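Local coordinates for protein endo-N-acetyl-beta-D-glucosaminidase (Hypocrea jecorina, PDB 4AC1) that hydrolyses the chitobiose core of N-linked glycans as a family 18 glycoside hydrolase and deglycosylates the cellulases of its own fungus, at residues Leu5-Gln10 with Ile31-Leu36. Residues are numbered along the deposited sequence; the frame is centred on the assembly and turned at random.
Sequences LIVYFQ and IALTHL
The carbonyl oxygen of Leu-5 is gripped by two successive backbone amides of segment 31-36: Thr-34 N lies in the carbonyl plane, 2.9 Å from Leu-5 O, and His-35 N is tilted out of it, 3.2 Å from the same oxygen. Thr-34 also answers the other polar atom of Leu-5: Leu-5 N donates to its OG1 (N to OG1 2.9 Å) in a rather bent bond (145°). With chi1 at 60°, Thr-34 OG1 sits between its own backbone N and carbonyl carbon, where it also shares a hydrogen bond with His-35 ND1 (2.7 Å), tethering the imidazole. A valine in place of Thr-34 would probably leave Leu-5 N without this acceptor and the His-35 ring freer to turn. Val-7 N donates to His-35 O, continuing the parallel pairing of strands 4-9 and 35-42, the first two of the GH18 (beta/alpha)8 barrel, joined by a beta-alpha-beta crossover through helix 24-27. On one face of the sheet, Ile-6 CG1 packs against His-35 CB at 3.8 Å, and Trp-185 meets the imidazole edge-to-face. On the other, Val-7 CG2 meets Leu-33 CD1 at 3.6 Å, their side chains crossing at about a right angle. Placing Leu-36 CG anti to its backbone N (chi1 -172°) turns the branch back towards 5-10, so that Leu-36 CD1 meets Phe-9 CB at 3.9 Å, while Leu-5 also packs on Val-275 and Thr-276 of helix 270-279.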
ATOM      1  N   LEU A   5      -9.501   4.840  -2.732  1.00  4.32           N
ATOM      2  CA  LEU A   5      -9.550   3.515  -3.328  1.00  4.65           C
ATOM      3  C   LEU A   5      -8.181   3.247  -3.901  1.00  4.32           C
ATOM      4  O   LEU A   5      -7.748   3.918  -4.848  1.00  4.24           O
ATOM      5  CB  LEU A   5     -10.618   3.406  -4.423  1.00  5.29           C
ATOM      6  CG  LEU A   5     -10.683   2.053  -5.153  1.00  6.86           C
ATOM      7  CD1 LEU A   5     -10.923   0.880  -4.180  1.00  8.17           C
ATOM      8  CD2 LEU A   5     -11.732   2.060  -6.258  1.00  8.51           C
ATOM      9  N   ILE A   6      -7.499   2.273  -3.315  1.00  4.59           N
ATOM     10  CA  ILE A   6      -6.086   2.040  -3.549  1.00  4.47           C
ATOM     11  C   ILE A   6      -5.908   0.637  -4.088  1.00  4.26           C
ATOM     12  O   ILE A   6      -6.475  -0.305  -3.544  1.00  4.91           O
ATOM     13  CB  ILE A   6      -5.330   2.147  -2.217  1.00  4.26           C
ATOM     14  CG1 ILE A   6      -5.473   3.561  -1.634  1.00  4.27           C
ATOM     15  CG2 ILE A   6      -3.853   1.744  -2.367  1.00  4.98           C
ATOM     16  CD1 ILE A   6      -5.655   3.592  -0.139  1.00  5.83           C
ATOM     17  N   VAL A   7      -5.148   0.492  -5.162  1.00  3.91           N
ATOM     18  CA  VAL A   7      -4.870  -0.821  -5.754  1.00  4.41           C
ATOM     19  C   VAL A   7      -3.360  -1.040  -5.810  1.00  4.04           C
ATOM     20  O   VAL A   7      -2.615  -0.200  -6.358  1.00  4.96           O
ATOM     21  CB  VAL A   7      -5.448  -0.934  -7.176  1.00  4.68           C
ATOM     22  CG1 VAL A   7      -4.907  -2.188  -7.899  1.00  5.98           C
ATOM     23  CG2 VAL A   7      -6.970  -0.932  -7.129  1.00  5.72           C
ATOM     24  N   TYR A   8      -2.909  -2.145  -5.216  1.00  4.12           N
ATOM     25  CA  TYR A   8      -1.533  -2.598  -5.354  1.00  4.74           C
ATOM     26  C   TYR A   8      -1.349  -3.345  -6.667  1.00  4.55           C
ATOM     27  O   TYR A   8      -2.174  -4.200  -7.034  1.00  4.60           O
ATOM     28  CB  TYR A   8      -1.159  -3.526  -4.206  1.00  4.61           C
ATOM     29  CG  TYR A   8      -0.903  -2.859  -2.864  1.00  4.08           C
ATOM     30  CD1 TYR A   8      -1.930  -2.638  -1.942  1.00  4.87           C
ATOM     31  CD2 TYR A   8       0.387  -2.460  -2.509  1.00  4.15           C
ATOM     32  CE1 TYR A   8      -1.674  -2.024  -0.714  1.00  5.53           C
ATOM     33  CE2 TYR A   8       0.653  -1.860  -1.281  1.00  4.27           C
ATOM     34  CZ  TYR A   8      -0.384  -1.648  -0.392  1.00  5.21           C
ATOM     35  OH  TYR A   8      -0.141  -1.064   0.834  1.00  5.09           O
ATOM     36  N   PHE A   9      -0.258  -3.017  -7.361  1.00  4.70           N
ATOM     37  CA  PHE A   9       0.044  -3.529  -8.694  1.00  5.27           C
ATOM     38  C   PHE A   9       1.439  -4.158  -8.626  1.00  5.60           C
ATOM     39  O   PHE A   9       2.451  -3.465  -8.816  1.00  5.42           O
ATOM     40  CB  PHE A   9      -0.007  -2.351  -9.682  1.00  5.67           C
ATOM     41  CG  PHE A   9       0.109  -2.737 -11.140  1.00  6.00           C
ATOM     42  CD1 PHE A   9      -0.994  -3.197 -11.854  1.00  7.76           C
ATOM     43  CD2 PHE A   9       1.320  -2.590 -11.808  1.00  7.72           C
ATOM     44  CE1 PHE A   9      -0.874  -3.539 -13.210  1.00  9.04           C
ATOM     45  CE2 PHE A   9       1.450  -2.923 -13.152  1.00  6.75           C
ATOM     46  CZ  PHE A   9       0.350  -3.397 -13.855  1.00  6.41           C
ATOM     47  N   GLN A  10       1.493  -5.446  -8.264  1.00  6.17           N
ATOM     48  CA  GLN A  10       2.763  -6.183  -8.121  1.00  7.01           C
ATOM     49  C   GLN A  10       3.063  -7.046  -9.340  1.00  7.59           C
ATOM     50  O   GLN A  10       4.181  -7.030  -9.866  1.00  8.49           O
ATOM     51  CB  GLN A  10       2.808  -7.050  -6.862  1.00  6.92           C
ATOM     52  CG  GLN A  10       4.224  -7.547  -6.596  1.00  8.61           C
ATOM     53  CD  GLN A  10       4.315  -8.544  -5.475  1.00  9.52           C
ATOM     54  OE1 GLN A  10       3.896  -9.695  -5.612  1.00  9.30           O
ATOM     55  NE2 GLN A  10       4.882  -8.123  -4.367  1.00  7.96           N
ATOM     56  N   ILE A  31     -15.311   3.809 -11.980  1.00  7.92           N
ATOM     57  CA  ILE A  31     -14.182   3.544 -11.085  1.00  7.43           C
ATOM     58  C   ILE A  31     -13.663   4.864 -10.544  1.00  6.92           C
ATOM     59  O   ILE A  31     -13.423   5.810 -11.313  1.00  7.69           O
ATOM     60  CB  ILE A  31     -13.044   2.785 -11.803  1.00  6.79           C
ATOM     61  CG1 ILE A  31     -13.568   1.480 -12.422  1.00  7.36           C
ATOM     62  CG2 ILE A  31     -11.898   2.495 -10.829  1.00  7.06           C
ATOM     63  CD1 ILE A  31     -12.538   0.721 -13.208  1.00  7.97           C
ATOM     64  N   ALA A  32     -13.513   4.944  -9.224  1.00  6.38           N
ATOM     65  CA  ALA A  32     -12.950   6.140  -8.607  1.00  5.99           C
ATOM     66  C   ALA A  32     -11.639   5.775  -7.929  1.00  5.66           C
ATOM     67  O   ALA A  32     -11.517   5.838  -6.701  1.00  5.85           O
ATOM     68  CB  ALA A  32     -13.942   6.772  -7.617  1.00  6.85           C
ATOM     69  N   LEU A  33     -10.668   5.351  -8.735  1.00  5.59           N
ATOM     70  CA  LEU A  33      -9.365   4.991  -8.205  1.00  5.15           C
ATOM     71  C   LEU A  33      -8.637   6.242  -7.748  1.00  5.28           C
ATOM     72  O   LEU A  33      -8.546   7.194  -8.514  1.00  5.89           O
ATOM     73  CB  LEU A  33      -8.531   4.309  -9.284  1.00  5.37           C
ATOM     74  CG  LEU A  33      -7.175   3.773  -8.829  1.00  5.43           C
ATOM     75  CD1 LEU A  33      -7.367   2.556  -7.942  1.00  6.50           C
ATOM     76  CD2 LEU A  33      -6.321   3.419 -10.019  1.00  6.38           C
ATOM     77  N   THR A  34      -8.156   6.277  -6.508  1.00  4.78           N
ATOM     78  CA  THR A  34      -7.396   7.438  -6.049  1.00  4.93           C
ATOM     79  C   THR A  34      -5.885   7.204  -6.053  1.00  4.64           C
ATOM     80  O   THR A  34      -5.132   8.145  -6.245  1.00  4.42           O
ATOM     81  CB  THR A  34      -7.862   7.920  -4.675  1.00  4.86           C
ATOM     82  OG1 THR A  34      -7.697   6.863  -3.728  1.00  4.62           O
ATOM     83  CG2 THR A  34      -9.327   8.331  -4.716  1.00  5.69           C
ATOM     84  N   HIS A  35      -5.450   5.957  -5.842  1.00  4.33           N
ATOM     85  CA  HIS A  35      -4.029   5.644  -5.716  1.00  4.97           C
ATOM     86  C   HIS A  35      -3.703   4.320  -6.369  1.00  4.64           C
ATOM     87  O   HIS A  35      -4.429   3.342  -6.160  1.00  4.45           O
ATOM     88  CB  HIS A  35      -3.638   5.566  -4.232  1.00  4.94           C
ATOM     89  CG  HIS A  35      -3.868   6.841  -3.496  1.00  4.58           C
ATOM     90  ND1 HIS A  35      -5.108   7.203  -3.014  1.00  4.22           N
ATOM     91  CD2 HIS A  35      -3.036   7.873  -3.229  1.00  4.69           C
ATOM     92  CE1 HIS A  35      -5.023   8.401  -2.462  1.00  5.67           C
ATOM     93  NE2 HIS A  35      -3.778   8.829  -2.588  1.00  4.23           N
ATOM     94  N   LEU A  36      -2.590   4.271  -7.098  1.00  4.79           N
ATOM     95  CA  LEU A  36      -2.073   3.043  -7.681  1.00  5.57           C
ATOM     96  C   LEU A  36      -0.682   2.862  -7.079  1.00  5.16           C
ATOM     97  O   LEU A  36       0.164   3.771  -7.216  1.00  5.67           O
ATOM     98  CB  LEU A  36      -2.007   3.155  -9.212  1.00  5.83           C
ATOM     99  CG  LEU A  36      -1.663   1.922 -10.074  1.00  7.25           C
ATOM    100  CD1 LEU A  36      -0.198   1.498  -9.978  1.00  8.89           C
ATOM    101  CD2 LEU A  36      -2.603   0.727  -9.827  1.00  8.43           C
TER